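Local coordinates for protein metallo-carboxypeptidase (PDB 4A39) that probably acts as a zinc-dependent carboxypeptidase of the M14 family, related to the mammalian cytosolic carboxypeptidases, removing residues from the C-terminal ends of its substrates, at residues A[136-141]-A[159-164]; A[191-196]-A[214-219]. All blocks are in the same frame, centred on the assembly; numbering follows the deposited sequence.

In the fold
Both contacts press a helix against the seven-stranded mixed sheet of the zinc carboxypeptidase domain, and their centres lie about 8 Å apart. Contact 1 comes first along the chain and joins helix 128-138 to strand 157-163; contact 2 follows in series and joins helix 185-196 to strand 212-217. The two strands are antiparallel neighbours, probably bonded V163 N to L214 O and L216 N to L161 O, 2.8 Å each. Helix 128-138 meets helix 185-196 where I194 touches A138, and I141, beyond the first helix, packs with CD1 on I194 O. Together the contacts pack neighbouring helices onto adjacent strands on one side of the sheet, away from the zinc and inhibitor site.

Contact 1: residues A[136-141]-A[159-164]; sequences ERALGI and ELLRVR
The methyl of A138 in helix 128-138 and the side chain of L139 that follows it receive L161 from strand 157-163. The leucine divides its two methyls between them: CD1 of L161 lies 3.8 Å from CB of A138, whereas CD2 of L161 meets CD2 of L139 at 4.1 Å. The two leucine side chains lie nearly perpendicular, and a single pair of methyls meets. Alanine suits the buried position because its short side chain points at the strand and lets the longer leucine span the gap; the CA atoms of A138 and L161 are still 8.3 Å apart. L139 starts off at the flank and is more exposed, but with CG anti to its carbonyl carbon (chi1 -61°) its CD2 reaches the strand.

Behind this apolar meeting, a type I turn from A138 to I141 follows, with I141 N bonded to A138 O at 3.0 Å. E159 OE1 is hydrogen-bonded to H131 NE2 of helix 128-138, a second tie between this helix and the strand. L160 pairs through its backbone with A148 of the edge strand 144-151, and A138 rests on V144 of that strand, so the helix spans two adjacent strands of the mixed sheet.

Contact 2: residues A[191-196]-A[214-219]; sequences EGLIER and LYLVPN
Helix 191-196 and strand 214-217 run 10.7 Å apart at the closest approach of their axes, with N-to-C directions 139° from each other, so the helix lies slantwise and roughly antiparallel to the strand. This is helix-on-sheet packing in the alpha/beta fold of the M14 carboxypeptidases, and the closest CA pair is I194 and L216, 9.0 Å apart. Side chains alone fill that separation, and all four that touch are buried and aliphatic, as befits the interior between a helix and a sheet.

The CB of L193 is directed toward the strand. With CG anti to its backbone N (chi1 -171°) it extends far enough for CD2 to sit 3.8 Å from CD1 of L216, with CD2 of L216 a little farther off; the two leucines meet at a slant. The same CD2 of L193 makes a looser approach, 4.5 Å, to CD1 of L214. Alternation along the strand explains the pair: L214 and L216 face the helix, while Y215 between them turns to the other face and stacks on W174.

Neighbours close the sides of this layer, L377 of helix 366-383 against L193 and L214, and L134 of helix 128-138 against I194. The beta-branched I194 leaves its helix at the flank; its side chain and that of L216 lie alongside each other, running in opposite senses, which brings CD1 of I194 within a tight 3.5 Å of CD1 of L216.

Contact 1: residues A[136-141]-A[159-164]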
loop_
_atom_site.group_PDB
_atom_site.type_symbol
_atom_site.label_atom_id
_atom_site.label_comp_id
_atom_site.label_asym_id
_atom_site.label_seq_id
_atom_site.Cartn_x
_atom_site.Cartn_y
_atom_site.Cartn_z
ATOM N N GLU A 136 -12.594 13.452 3.091
ATOM C CA GLU A 136 -13.871 14.130 3.304
ATOM C C GLU A 136 -14.835 13.202 4.039
ATOM O O GLU A 136 -15.545 13.623 4.955
ATOM C CB GLU A 136 -14.482 14.559 1.961
ATOM C CG GLU A 136 -15.985 14.852 2.017
ATOM C CD GLU A 136 -16.546 15.327 0.686
ATOM O OE1 GLU A 136 -16.187 14.743 -0.360
ATOM O OE2 GLU A 136 -17.358 16.276 0.687
ATOM N N ARG A 137 -14.854 11.936 3.638
ATOM C CA ARG A 137 -15.730 10.957 4.272
ATOM C C ARG A 137 -15.337 10.720 5.728
ATOM O O ARG A 137 -16.194 10.634 6.607
ATOM C CB ARG A 137 -15.685 9.635 3.501
ATOM C CG ARG A 137 -16.482 8.512 4.146
ATOM C CD ARG A 137 -16.377 7.236 3.324
ATOM N NE ARG A 137 -16.940 7.412 1.989
ATOM C CZ ARG A 137 -18.240 7.521 1.734
ATOM N NH1 ARG A 137 -19.123 7.454 2.723
ATOM N NH2 ARG A 137 -18.661 7.684 0.488
ATOM N N ALA A 138 -14.038 10.620 5.980
ATOM C CA ALA A 138 -13.534 10.384 7.328
ATOM C C ALA A 138 -13.912 11.497 8.300
ATOM O O ALA A 138 -14.341 11.230 9.423
ATOM C CB ALA A 138 -12.017 10.216 7.296
ATOM N N LEU A 139 -13.758 12.744 7.871
ATOM C CA LEU A 139 -14.071 13.878 8.738
ATOM C C LEU A 139 -15.562 14.027 9.035
ATOM O O LEU A 139 -15.951 14.815 9.899
ATOM C CB LEU A 139 -13.515 15.167 8.128
ATOM C CG LEU A 139 -11.990 15.164 7.958
ATOM C CD1 LEU A 139 -11.546 16.422 7.230
ATOM C CD2 LEU A 139 -11.319 15.059 9.320
ATOM N N GLY A 140 -16.390 13.265 8.329
ATOM C CA GLY A 140 -17.825 13.322 8.550
ATOM C C GLY A 140 -18.261 12.242 9.521
ATOM O O GLY A 140 -19.429 12.172 9.909
ATOM N N ILE A 141 -17.311 11.396 9.913
ATOM C CA ILE A 141 -17.574 10.307 10.846
ATOM C C ILE A 141 -17.414 10.801 12.278
ATOM O O ILE A 141 -16.573 11.651 12.568
ATOM C CB ILE A 141 -16.605 9.119 10.609
ATOM C CG1 ILE A 141 -16.890 8.484 9.243
ATOM C CG2 ILE A 141 -16.755 8.087 11.719
ATOM C CD1 ILE A 141 -15.986 7.307 8.896
ATOM N N GLU A 159 -2.257 14.376 5.386
ATOM C CA GLU A 159 -3.171 14.428 6.525
ATOM C C GLU A 159 -2.946 13.358 7.581
ATOM O O GLU A 159 -2.713 12.195 7.262
ATOM C CB GLU A 159 -4.626 14.335 6.056
ATOM C CG GLU A 159 -5.058 15.460 5.131
ATOM C CD GLU A 159 -5.001 15.068 3.671
ATOM O OE1 GLU A 159 -4.140 14.233 3.313
ATOM O OE2 GLU A 159 -5.810 15.603 2.882
ATOM N N LEU A 160 -3.018 13.774 8.844
ATOM C CA LEU A 160 -2.905 12.865 9.978
ATOM C C LEU A 160 -4.270 12.942 10.649
ATOM O O LEU A 160 -4.637 13.979 11.212
ATOM C CB LEU A 160 -1.821 13.323 10.962
ATOM C CG LEU A 160 -1.789 12.604 12.319
ATOM C CD1 LEU A 160 -1.723 11.095 12.114
ATOM C CD2 LEU A 160 -0.597 13.093 13.129
ATOM N N LEU A 161 -5.030 11.857 10.569
ATOM C CA LEU A 161 -6.363 11.819 11.159
ATOM C C LEU A 161 -6.332 11.125 12.508
ATOM O O LEU A 161 -5.550 10.202 12.712
ATOM C CB LEU A 161 -7.329 11.062 10.240
ATOM C CG LEU A 161 -7.370 11.487 8.770
ATOM C CD1 LEU A 161 -8.277 10.542 7.995
ATOM C CD2 LEU A 161 -7.854 12.928 8.658
ATOM N N ARG A 162 -7.168 11.584 13.437
ATOM C CA ARG A 162 -7.237 10.951 14.748
ATOM C C ARG A 162 -8.670 10.574 15.061
ATOM O O ARG A 162 -9.590 11.385 14.910
ATOM C CB ARG A 162 -6.692 11.858 15.865
ATOM C CG ARG A 162 -6.856 11.221 17.256
ATOM C CD ARG A 162 -5.978 11.855 18.325
ATOM N NE ARG A 162 -6.410 13.200 18.688
ATOM C CZ ARG A 162 -5.813 13.943 19.615
ATOM N NH1 ARG A 162 -4.760 13.468 20.268
ATOM N NH2 ARG A 162 -6.270 15.157 19.891
ATOM N N VAL A 163 -8.856 9.324 15.473
ATOM C CA VAL A 163 -10.171 8.820 15.835
ATOM C C VAL A 163 -10.163 8.728 17.358
ATOM O O VAL A 163 -9.434 7.926 17.937
ATOM C CB VAL A 163 -10.420 7.418 15.233
ATOM C CG1 VAL A 163 -11.846 6.978 15.509
ATOM C CG2 VAL A 163 -10.146 7.436 13.736
ATOM N N ARG A 164 -10.959 9.576 18.003
ATOM C CA ARG A 164 -11.039 9.607 19.461
ATOM C C ARG A 164 -12.498 9.780 19.862
ATOM O O ARG A 164 -13.095 10.828 19.612
ATOM C CB ARG A 164 -10.193 10.770 19.997
ATOM C CG ARG A 164 -10.197 10.953 21.513
ATOM C CD ARG A 164 -9.171 12.021 21.918
ATOM N NE ARG A 164 -9.180 12.348 23.345
ATOM C CZ ARG A 164 -8.658 11.587 24.305
ATOM N NH1 ARG A 164 -8.071 10.438 24.005
ATOM N NH2 ARG A 164 -8.721 11.982 25.573
#

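Contact 2: residues A[191-196]-A[214-219]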
loop_
_atom_site.group_PDB
_atom_site.type_symbol
_atom_site.label_atom_id
_atom_site.label_comp_id
_atom_site.label_asym_id
_atom_site.label_seq_id
_atom_site.Cartn_x
_atom_site.Cartn_y
_atom_site.Cartn_z
ATOM N N GLU A 191 -8.806 2.776 3.184
ATOM C CA GLU A 191 -10.202 3.096 2.887
ATOM C C GLU A 191 -11.139 2.119 3.604
ATOM O O GLU A 191 -12.180 2.514 4.123
ATOM C CB GLU A 191 -10.469 3.056 1.374
ATOM C CG GLU A 191 -11.934 3.305 1.009
ATOM C CD GLU A 191 -12.176 3.379 -0.486
ATOM O OE1 GLU A 191 -11.531 4.213 -1.154
ATOM O OE2 GLU A 191 -13.017 2.608 -0.993
ATOM N N GLY A 192 -10.764 0.844 3.634
ATOM C CA GLY A 192 -11.587 -0.150 4.301
ATOM C C GLY A 192 -11.641 0.101 5.794
ATOM O O GLY A 192 -12.699 -0.009 6.426
ATOM N N LEU A 193 -10.487 0.441 6.358
ATOM C CA LEU A 193 -10.369 0.718 7.781
ATOM C C LEU A 193 -11.278 1.893 8.152
ATOM O O LEU A 193 -12.102 1.798 9.067
ATOM C CB LEU A 193 -8.901 1.033 8.104
ATOM C CG LEU A 193 -8.427 1.175 9.552
ATOM C CD1 LEU A 193 -6.906 1.036 9.591
ATOM C CD2 LEU A 193 -8.860 2.512 10.118
ATOM N N ILE A 194 -11.150 2.994 7.419
ATOM C CA ILE A 194 -11.950 4.182 7.694
ATOM C C ILE A 194 -13.443 3.974 7.457
ATOM O O ILE A 194 -14.268 4.453 8.235
ATOM C CB ILE A 194 -11.441 5.394 6.867
ATOM C CG1 ILE A 194 -10.186 5.974 7.523
ATOM C CG2 ILE A 194 -12.502 6.479 6.789
ATOM C CD1 ILE A 194 -9.009 5.035 7.561
ATOM N N GLU A 195 -13.805 3.258 6.399
ATOM C CA GLU A 195 -15.216 3.039 6.129
ATOM C C GLU A 195 -15.898 2.229 7.225
ATOM O O GLU A 195 -17.095 2.390 7.457
ATOM C CB GLU A 195 -15.414 2.353 4.778
ATOM C CG GLU A 195 -14.900 3.169 3.612
ATOM C CD GLU A 195 -15.486 2.734 2.286
ATOM O OE1 GLU A 195 -15.764 1.527 2.120
ATOM O OE2 GLU A 195 -15.656 3.604 1.405
ATOM N N ARG A 196 -15.151 1.359 7.901
ATOM C CA ARG A 196 -15.752 0.565 8.968
ATOM C C ARG A 196 -16.200 1.454 10.123
ATOM O O ARG A 196 -17.147 1.122 10.841
ATOM C CB ARG A 196 -14.780 -0.498 9.496
ATOM C CG ARG A 196 -15.356 -1.241 10.695
ATOM C CD ARG A 196 -14.569 -2.469 11.107
ATOM N NE ARG A 196 -15.180 -3.081 12.283
ATOM C CZ ARG A 196 -14.758 -4.197 12.867
ATOM N NH1 ARG A 196 -13.709 -4.852 12.387
ATOM N NH2 ARG A 196 -15.391 -4.662 13.936
ATOM N N LEU A 214 -7.150 6.147 17.312
ATOM C CA LEU A 214 -6.425 5.748 16.115
ATOM C C LEU A 214 -5.790 6.967 15.463
ATOM O O LEU A 214 -6.431 8.010 15.326
ATOM C CB LEU A 214 -7.365 5.072 15.118
ATOM C CG LEU A 214 -8.223 3.927 15.660
ATOM C CD1 LEU A 214 -9.071 3.376 14.528
ATOM C CD2 LEU A 214 -7.346 2.835 16.258
ATOM N N TYR A 215 -4.517 6.832 15.097
ATOM C CA TYR A 215 -3.762 7.885 14.421
ATOM C C TYR A 215 -3.504 7.305 13.033
ATOM O O TYR A 215 -2.735 6.351 12.877
ATOM C CB TYR A 215 -2.451 8.155 15.160
ATOM C CG TYR A 215 -2.646 8.872 16.484
ATOM C CD1 TYR A 215 -3.199 8.213 17.581
ATOM C CD2 TYR A 215 -2.292 10.211 16.631
ATOM C CE1 TYR A 215 -3.395 8.871 18.796
ATOM C CE2 TYR A 215 -2.481 10.880 17.845
ATOM C CZ TYR A 215 -3.031 10.202 18.919
ATOM O OH TYR A 215 -3.201 10.850 20.125
ATOM N N LEU A 216 -4.150 7.894 12.031
ATOM C CA LEU A 216 -4.077 7.386 10.665
ATOM C C LEU A 216 -3.518 8.337 9.619
ATOM O O LEU A 216 -3.884 9.509 9.576
ATOM C CB LEU A 216 -5.484 6.982 10.217
ATOM C CG LEU A 216 -6.359 6.199 11.199
ATOM C CD1 LEU A 216 -7.771 6.097 10.644
ATOM C CD2 LEU A 216 -5.764 4.823 11.441
ATOM N N VAL A 217 -2.645 7.813 8.765
ATOM C CA VAL A 217 -2.080 8.589 7.663
ATOM C C VAL A 217 -2.400 7.796 6.398
ATOM O O VAL A 217 -1.674 6.873 6.042
ATOM C CB VAL A 217 -0.547 8.744 7.769
ATOM C CG1 VAL A 217 -0.022 9.477 6.539
ATOM C CG2 VAL A 217 -0.178 9.523 9.032
ATOM N N PRO A 218 -3.504 8.142 5.712
ATOM C CA PRO A 218 -3.950 7.475 4.482
ATOM C C PRO A 218 -2.925 7.372 3.354
ATOM O O PRO A 218 -2.910 6.379 2.621
ATOM C CB PRO A 218 -5.173 8.290 4.074
ATOM C CG PRO A 218 -5.737 8.701 5.397
ATOM C CD PRO A 218 -4.501 9.136 6.148
ATOM N N ASN A 219 -2.093 8.397 3.186
ATOM C CA ASN A 219 -1.072 8.348 2.140
ATOM C C ASN A 219 0.177 9.146 2.490
ATOM O O ASN A 219 0.147 10.374 2.629
ATOM C CB ASN A 219 -1.638 8.817 0.797
ATOM C CG ASN A 219 -0.718 8.479 -0.359
ATOM O OD1 ASN A 219 0.340 9.086 -0.523
ATOM N ND2 ASN A 219 -1.106 7.485 -1.157
#